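Local structure of cryptochrome DASH, chloroplastic/mitochondrial (Arabidopsis thaliana, 2IJG) at residues A[394-399]-A[445-450]; A[362-367]-A[406-411]. The protein repairs cyclobutane pyrimidine dimers in single-stranded DNA as an FAD- and folate-containing photolyase, and may also act as a photoreceptor. All blocks are in the same frame, centred on the assembly; numbering follows the deposited sequence.

Interaction 1: A[394-399]-A[445-450]; sequences GRQIVC and EDRYFS. With FAD (flavin-adenine dinucleotide), chain B.
Phe449 comes up against Gln396 and Ile397 where the loop 445-450 runs beside the helix of 394-399, and this is the tightly packed part of the contact. The ring offers one face to the backbone of the helix, with Gln396 O over its centre, 4.2 Å above the plane. Over the same face, displaced toward the rim, lies Gln396 CB, 3.9 Å from Phe449 CE1; Gln396 NE2 comes to 3.7 Å from Phe449 CZ. Ile397 adds a looser apolar touch, CG1 to Phe449 CD1 at 4.2 Å. The opposite face of the ring carries Arg447, whose guanidinium is offset toward the rim.

The outer side is polar and slacker. Gln396 NE2 lies 2.9 Å from Glu445 OE1, yet the angle is too poor for a hydrogen bond, and the amide and carboxylate planes stand 74° apart. Glu445 OE1 instead takes a weak, salt-bridging bond from Arg447 NH2 at 3.1 Å; Arg447 itself is exposed.

On the flavin side, Gln396 CG is 3.7 Å from the FAD methyl C8M. Next to it, Arg395 keeps CG anti to its carbonyl carbon (chi1 -58°) and runs extended across one face of the isoalloxazine, with NH1 3.0 Å from FAD C10. Its NH2 forms a salt bridge with Asp423, an FAD-binding residue by similarity. The helix 392-405 thus stands between flavin and loop in the FAD-binding domain, with Ile397 also packed on helix 375-387, Val398 on helix 410-420, and Ser450 at the N-cap of helix 451-458, its OG making a weak bond to Lys453 N.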
loop_
_atom_site.group_PDB
_atom_site.type_symbol
_atom_site.label_atom_id
_atom_site.label_comp_id
_atom_site.label_asym_id
_atom_site.label_seq_id
_atom_site.Cartn_x
_atom_site.Cartn_y
_atom_site.Cartn_z
ATOM N N GLY A 394 13.005 7.585 -6.344
ATOM C CA GLY A 394 12.447 8.911 -6.529
ATOM C C GLY A 394 11.833 9.485 -5.265
ATOM O O GLY A 394 11.982 10.676 -4.983
ATOM N N ARG A 395 11.140 8.644 -4.499
ATOM C CA ARG A 395 10.512 9.107 -3.271
ATOM C C ARG A 395 11.577 9.607 -2.316
ATOM O O ARG A 395 11.389 10.624 -1.652
ATOM C CB ARG A 395 9.703 7.988 -2.615
ATOM C CG ARG A 395 8.615 7.415 -3.506
ATOM C CD ARG A 395 7.712 6.443 -2.750
ATOM N NE ARG A 395 7.013 5.554 -3.672
ATOM C CZ ARG A 395 5.924 4.850 -3.379
ATOM N NH1 ARG A 395 5.374 4.917 -2.170
ATOM N NH2 ARG A 395 5.387 4.063 -4.303
ATOM N N GLN A 396 12.699 8.894 -2.247
ATOM C CA GLN A 396 13.789 9.303 -1.372
ATOM C C GLN A 396 14.317 10.667 -1.810
ATOM O O GLN A 396 14.593 11.536 -0.983
ATOM C CB GLN A 396 14.929 8.283 -1.416
ATOM C CG GLN A 396 14.637 6.992 -0.681
ATOM C CD GLN A 396 15.841 6.083 -0.628
ATOM O OE1 GLN A 396 16.116 5.344 -1.570
ATOM N NE2 GLN A 396 16.581 6.145 0.477
ATOM N N ILE A 397 14.445 10.840 -3.122
ATOM C CA ILE A 397 14.950 12.082 -3.699
ATOM C C ILE A 397 14.030 13.288 -3.486
ATOM O O ILE A 397 14.483 14.342 -3.045
ATOM C CB ILE A 397 15.219 11.899 -5.212
ATOM C CG1 ILE A 397 16.309 10.841 -5.410
ATOM C CG2 ILE A 397 15.654 13.227 -5.842
ATOM C CD1 ILE A 397 16.506 10.421 -6.847
ATOM N N VAL A 398 12.745 13.140 -3.789
ATOM C CA VAL A 398 11.824 14.257 -3.617
ATOM C C VAL A 398 11.631 14.611 -2.147
ATOM O O VAL A 398 11.292 15.745 -1.825
ATOM C CB VAL A 398 10.447 13.973 -4.267
ATOM C CG1 VAL A 398 10.631 13.699 -5.754
ATOM C CG2 VAL A 398 9.764 12.800 -3.583
ATOM N N CYS A 399 11.844 13.644 -1.257
ATOM C CA CYS A 399 11.711 13.894 0.179
ATOM C C CYS A 399 12.888 14.761 0.620
ATOM O O CYS A 399 12.713 15.758 1.321
ATOM C CB CYS A 399 11.720 12.577 0.961
ATOM S SG CYS A 399 12.001 12.761 2.755
ATOM N N GLU A 445 18.695 7.231 6.591
ATOM C CA GLU A 445 18.354 8.095 5.461
ATOM C C GLU A 445 18.425 9.581 5.782
ATOM O O GLU A 445 17.956 10.419 5.004
ATOM C CB GLU A 445 16.953 7.761 4.937
ATOM C CG GLU A 445 16.789 6.341 4.408
ATOM C CD GLU A 445 17.920 5.923 3.478
ATOM O OE1 GLU A 445 18.400 6.772 2.699
ATOM O OE2 GLU A 445 18.322 4.738 3.518
ATOM N N ASP A 446 19.009 9.912 6.928
ATOM C CA ASP A 446 19.133 11.306 7.332
ATOM C C ASP A 446 20.449 11.865 6.807
ATOM O O ASP A 446 21.414 12.033 7.553
ATOM C CB ASP A 446 19.071 11.420 8.859
ATOM C CG ASP A 446 19.308 12.837 9.349
ATOM O OD1 ASP A 446 18.863 13.792 8.674
ATOM O OD2 ASP A 446 19.930 12.997 10.419
ATOM N N ARG A 447 20.476 12.151 5.510
ATOM C CA ARG A 447 21.676 12.675 4.875
ATOM C C ARG A 447 21.365 13.811 3.907
ATOM O O ARG A 447 20.956 14.895 4.322
ATOM C CB ARG A 447 22.416 11.535 4.161
ATOM C CG ARG A 447 21.519 10.550 3.406
ATOM C CD ARG A 447 22.243 9.217 3.234
ATOM N NE ARG A 447 21.461 8.185 2.548
ATOM C CZ ARG A 447 21.456 7.992 1.230
ATOM N NH1 ARG A 447 22.188 8.765 0.436
ATOM N NH2 ARG A 447 20.732 7.011 0.703
ATOM N N TYR A 448 21.574 13.574 2.622
ATOM C CA TYR A 448 21.302 14.584 1.611
ATOM C C TYR A 448 21.466 13.938 0.253
ATOM O O TYR A 448 22.482 13.305 -0.019
ATOM C CB TYR A 448 22.270 15.765 1.724
ATOM C CG TYR A 448 22.009 16.841 0.684
ATOM C CD1 TYR A 448 20.896 17.679 0.786
ATOM C CD2 TYR A 448 22.842 16.988 -0.425
ATOM C CE1 TYR A 448 20.619 18.636 -0.194
ATOM C CE2 TYR A 448 22.573 17.942 -1.411
ATOM C CZ TYR A 448 21.460 18.760 -1.289
ATOM O OH TYR A 448 21.177 19.697 -2.258
ATOM N N PHE A 449 20.462 14.096 -0.597
ATOM C CA PHE A 449 20.511 13.523 -1.927
ATOM C C PHE A 449 20.842 14.599 -2.950
ATOM O O PHE A 449 20.060 15.524 -3.175
ATOM C CB PHE A 449 19.172 12.857 -2.254
ATOM C CG PHE A 449 18.910 11.619 -1.451
ATOM C CD1 PHE A 449 18.875 10.370 -2.064
ATOM C CD2 PHE A 449 18.736 11.694 -0.073
ATOM C CE1 PHE A 449 18.674 9.212 -1.317
ATOM C CE2 PHE A 449 18.536 10.540 0.686
ATOM C CZ PHE A 449 18.504 9.297 0.061
ATOM N N SER A 450 22.023 14.473 -3.550
ATOM C CA SER A 450 22.494 15.412 -4.560
ATOM C C SER A 450 21.735 15.193 -5.865
ATOM O O SER A 450 21.935 14.181 -6.543
ATOM C CB SER A 450 23.998 15.214 -4.791
ATOM O OG SER A 450 24.467 15.996 -5.875
HETATM P PA FAD B . 10.051 -3.566 -4.736
HETATM O O1A FAD B . 9.451 -3.769 -6.062
HETATM O O2A FAD B . 10.953 -2.531 -4.207
HETATM O O5B FAD B . 9.128 -4.296 -3.684
HETATM C C5B FAD B . 9.419 -4.349 -2.312
HETATM C C4B FAD B . 8.125 -4.417 -1.526
HETATM O O4B FAD B . 8.553 -4.281 -0.149
HETATM C C3B FAD B . 7.126 -3.265 -1.779
HETATM O O3B FAD B . 6.041 -3.591 -2.625
HETATM C C2B FAD B . 6.697 -2.854 -0.379
HETATM O O2B FAD B . 5.517 -3.431 0.122
HETATM C C1B FAD B . 7.915 -3.156 0.470
HETATM N N9A FAD B . 8.907 -2.061 0.600
HETATM C C8A FAD B . 9.975 -1.739 -0.199
HETATM N N7A FAD B . 10.669 -0.705 0.199
HETATM C C5A FAD B . 10.017 -0.309 1.343
HETATM C C6A FAD B . 10.271 0.760 2.259
HETATM N N6A FAD B . 11.294 1.597 2.086
HETATM N N1A FAD B . 9.433 0.904 3.323
HETATM C C2A FAD B . 8.402 0.030 3.464
HETATM N N3A FAD B . 8.073 -1.004 2.670
HETATM C C4A FAD B . 8.955 -1.112 1.598
HETATM N N1 FAD B . 5.223 2.580 0.292
HETATM C C2 FAD B . 3.962 2.252 0.597
HETATM O O2 FAD B . 3.482 1.121 0.316
HETATM N N3 FAD B . 3.147 3.222 1.176
HETATM C C4 FAD B . 3.580 4.500 1.556
HETATM O O4 FAD B . 2.751 5.276 2.051
HETATM C C4X FAD B . 4.973 4.797 1.305
HETATM N N5 FAD B . 5.555 6.056 1.635
HETATM C C5X FAD B . 6.915 6.288 1.280
HETATM C C6 FAD B . 7.527 7.538 1.612
HETATM C C7 FAD B . 8.851 7.810 1.306
HETATM C C7M FAD B . 9.407 9.180 1.708
HETATM C C8 FAD B . 9.651 6.828 0.654
HETATM C C8M FAD B . 11.113 7.043 0.309
HETATM C C9 FAD B . 9.049 5.567 0.298
HETATM C C9A FAD B . 7.706 5.284 0.584
HETATM N N10 FAD B . 7.026 4.045 0.271
HETATM C C10 FAD B . 5.723 3.823 0.641
HETATM C "C1'" FAD B . 7.442 2.926 -0.514
HETATM C "C2'" FAD B . 8.651 2.334 -1.146
HETATM O "O2'" FAD B . 9.349 3.360 -1.857
HETATM C "C3'" FAD B . 7.717 1.387 -1.893
HETATM O "O3'" FAD B . 7.176 0.489 -0.906
HETATM C "C4'" FAD B . 8.184 0.453 -3.009
HETATM O "O4'" FAD B . 8.737 1.315 -4.019
HETATM C "C5'" FAD B . 6.852 -0.172 -3.428
HETATM O "O5'" FAD B . 6.754 -1.139 -4.496
HETATM P P FAD B . 7.867 -1.580 -5.472
HETATM O O1P FAD B . 7.223 -2.520 -6.337
HETATM O O2P FAD B . 8.447 -0.375 -6.100
HETATM O O3P FAD B . 9.029 -2.306 -4.575
#

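Interaction 2: A[362-367]-A[406-411]; sequences KLFESW and MGLDWR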
loop_
_atom_site.group_PDB
_atom_site.type_symbol
_atom_site.label_atom_id
_atom_site.label_comp_id
_atom_site.label_asym_id
_atom_site.label_seq_id
_atom_site.Cartn_x
_atom_site.Cartn_y
_atom_site.Cartn_z
ATOM N N LYS A 362 3.529 28.783 -1.774
ATOM C CA LYS A 362 4.055 28.926 -3.125
ATOM C C LYS A 362 5.110 27.859 -3.424
ATOM O O LYS A 362 5.062 27.204 -4.466
ATOM C CB LYS A 362 4.653 30.324 -3.299
ATOM C CG LYS A 362 4.955 30.706 -4.736
ATOM C CD LYS A 362 5.519 32.117 -4.824
ATOM C CE LYS A 362 4.531 33.152 -4.297
ATOM N NZ LYS A 362 5.080 34.539 -4.403
ATOM N N LEU A 363 6.060 27.688 -2.508
ATOM C CA LEU A 363 7.112 26.691 -2.680
ATOM C C LEU A 363 6.536 25.283 -2.771
ATOM O O LEU A 363 6.873 24.526 -3.678
ATOM C CB LEU A 363 8.109 26.740 -1.520
ATOM C CG LEU A 363 9.191 27.817 -1.548
ATOM C CD1 LEU A 363 10.116 27.627 -0.348
ATOM C CD2 LEU A 363 9.983 27.722 -2.849
ATOM N N PHE A 364 5.670 24.932 -1.827
ATOM C CA PHE A 364 5.069 23.603 -1.831
ATOM C C PHE A 364 4.313 23.334 -3.130
ATOM O O PHE A 364 4.344 22.222 -3.657
ATOM C CB PHE A 364 4.105 23.429 -0.658
ATOM C CG PHE A 364 3.368 22.128 -0.692
ATOM C CD1 PHE A 364 4.041 20.929 -0.467
ATOM C CD2 PHE A 364 2.021 22.085 -1.024
ATOM C CE1 PHE A 364 3.385 19.705 -0.579
ATOM C CE2 PHE A 364 1.357 20.862 -1.138
ATOM C CZ PHE A 364 2.046 19.671 -0.914
ATOM N N GLU A 365 3.624 24.348 -3.641
ATOM C CA GLU A 365 2.873 24.184 -4.879
ATOM C C GLU A 365 3.759 23.865 -6.084
ATOM O O GLU A 365 3.380 23.064 -6.938
ATOM C CB GLU A 365 2.022 25.423 -5.153
ATOM C CG GLU A 365 0.561 25.208 -4.813
ATOM C CD GLU A 365 -0.261 26.476 -4.895
ATOM O OE1 GLU A 365 -0.171 27.189 -5.922
ATOM O OE2 GLU A 365 -1.007 26.756 -3.928
ATOM N N SER A 366 4.937 24.478 -6.154
ATOM C CA SER A 366 5.844 24.210 -7.264
ATOM C C SER A 366 6.353 22.769 -7.181
ATOM O O SER A 366 6.603 22.135 -8.207
ATOM C CB SER A 366 7.024 25.188 -7.251
ATOM O OG SER A 366 7.840 25.008 -6.108
ATOM N N TRP A 367 6.501 22.257 -5.959
ATOM C CA TRP A 367 6.956 20.884 -5.746
ATOM C C TRP A 367 5.842 19.946 -6.200
ATOM O O TRP A 367 6.044 19.075 -7.041
ATOM C CB TRP A 367 7.243 20.645 -4.262
ATOM C CG TRP A 367 7.724 19.249 -3.924
ATOM C CD1 TRP A 367 8.972 18.736 -4.136
ATOM C CD2 TRP A 367 6.981 18.226 -3.246
ATOM N NE1 TRP A 367 9.055 17.459 -3.621
ATOM C CE2 TRP A 367 7.848 17.123 -3.071
ATOM C CE3 TRP A 367 5.667 18.139 -2.764
ATOM C CZ2 TRP A 367 7.443 15.946 -2.430
ATOM C CZ3 TRP A 367 5.266 16.969 -2.125
ATOM C CH2 TRP A 367 6.155 15.888 -1.964
ATOM N N MET A 406 14.189 22.837 -0.118
ATOM C CA MET A 406 13.105 23.799 0.032
ATOM C C MET A 406 12.828 24.161 1.484
ATOM O O MET A 406 12.118 25.128 1.763
ATOM C CB MET A 406 11.826 23.257 -0.601
ATOM C CG MET A 406 11.920 23.011 -2.093
ATOM S SD MET A 406 10.357 22.376 -2.740
ATOM C CE MET A 406 9.650 23.848 -3.410
ATOM N N GLY A 407 13.386 23.381 2.405
ATOM C CA GLY A 407 13.182 23.646 3.818
ATOM C C GLY A 407 11.725 23.689 4.251
ATOM O O GLY A 407 11.363 24.456 5.143
ATOM N N LEU A 408 10.881 22.869 3.636
ATOM C CA LEU A 408 9.467 22.850 3.999
ATOM C C LEU A 408 9.146 21.808 5.066
ATOM O O LEU A 408 9.879 20.834 5.236
ATOM C CB LEU A 408 8.607 22.570 2.767
ATOM C CG LEU A 408 8.544 23.635 1.672
ATOM C CD1 LEU A 408 7.787 23.081 0.473
ATOM C CD2 LEU A 408 7.856 24.883 2.199
ATOM N N ASP A 409 8.041 22.038 5.775
ATOM C CA ASP A 409 7.528 21.138 6.811
ATOM C C ASP A 409 7.353 19.788 6.108
ATOM O O ASP A 409 6.520 19.675 5.206
ATOM C CB ASP A 409 6.168 21.673 7.283
ATOM C CG ASP A 409 5.552 20.862 8.415
ATOM O OD1 ASP A 409 5.569 19.613 8.365
ATOM O OD2 ASP A 409 5.017 21.487 9.355
ATOM N N TRP A 410 8.121 18.774 6.511
ATOM C CA TRP A 410 8.041 17.461 5.865
ATOM C C TRP A 410 6.640 16.853 5.795
ATOM O O TRP A 410 6.357 16.042 4.912
ATOM C CB TRP A 410 8.994 16.453 6.529
ATOM C CG TRP A 410 8.615 16.021 7.922
ATOM C CD1 TRP A 410 9.036 16.575 9.097
ATOM C CD2 TRP A 410 7.745 14.936 8.279
ATOM N NE1 TRP A 410 8.485 15.898 10.166
ATOM C CE2 TRP A 410 7.689 14.889 9.689
ATOM C CE3 TRP A 410 7.007 13.999 7.542
ATOM C CZ2 TRP A 410 6.922 13.938 10.379
ATOM C CZ3 TRP A 410 6.245 13.054 8.229
ATOM C CH2 TRP A 410 6.210 13.033 9.634
ATOM N N ARG A 411 5.759 17.245 6.709
ATOM C CA ARG A 411 4.403 16.711 6.714
ATOM C C ARG A 411 3.596 17.148 5.491
ATOM O O ARG A 411 2.619 16.495 5.122
ATOM C CB ARG A 411 3.685 17.114 8.003
ATOM C CG ARG A 411 4.367 16.566 9.258
ATOM C CD ARG A 411 3.755 17.154 10.512
ATOM N NE ARG A 411 3.872 18.605 10.522
ATOM C CZ ARG A 411 3.227 19.398 11.367
ATOM N NH1 ARG A 411 2.413 18.873 12.276
ATOM N NH2 ARG A 411 3.389 20.712 11.297
#
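The backbones of helix 362-367 and the segment 406-411, a turn leading into helix 410-420, come nearest at Leu363 and Met406, CA to CA 7.2 Å, with Phe364 and Leu408 almost as close. This is helix-to-turn packing in the all-helical, FAD-binding part of the photolyase fold: Gly407, with positive phi, ends helix 392-405, and Asp409 is the N-cap of helix 410-420. Two side chains reach from the turn to the helix.

Met406 slides past Leu363 in the opposite direction, leaving its backbone with CG anti to the carbonyl carbon (chi1 -62°). Its CE is modelled 3.8 Å from Leu363 CB and close to Ser366, a place that is doubtful because the methyl crowds a backbone carbonyl. The sulfur goes to Trp367, with SD 3.9 Å from Trp367 CB, and makes an oblique Met-aromatic contact, 4.8 Å from the centroid of the five-membered ring and 52° off its normal. An alanine here would remove both sulfur and methyl, and would probably leave a gap between Leu363 and Trp367 and the indole without its sulfur neighbour.

Leu408 works beside it with both methyls: CD1 sits 3.6 Å from Phe364 CA and near the plane of the Phe364 ring, at its edge, while CD2 lies 4.2 Å from Leu363 CB. Phe88 meets the Phe364 ring nearly parallel, and Leu402 of helix 392-405 touches both Leu408 and Trp367.

Beyond the apolar patch, Arg411 grips Asp409 side-on through NE and NH2, both bonds in the guanidinium plane. Asp409 OD1 receives Arg411 NE on its syn lone pair at 2.9 Å, and the capping Arg411 N on its anti lone pair.

How the interactions relate
Helix 392-405 ties the two contacts together: interaction 1 uses its flavin-side turns at 394-399, and interaction 2 begins where it ends, at 406-411. Their centres are 14 Å apart, and they touch through a weak hydrogen bond from Trp367 NE1 to Val398 O. In chain order their segments alternate. Interaction 2 is the buried one, made of aliphatic, sulfur and aromatic groups and lying away from the annotated sites. Interaction 1 is only partly buried and shares its helix with the FAD pocket. Each salt bridge stays within one segment, but Glu445-Arg447 borders its contact, with Gln396 against Glu445, while Asp409-Arg411 takes no part in its own.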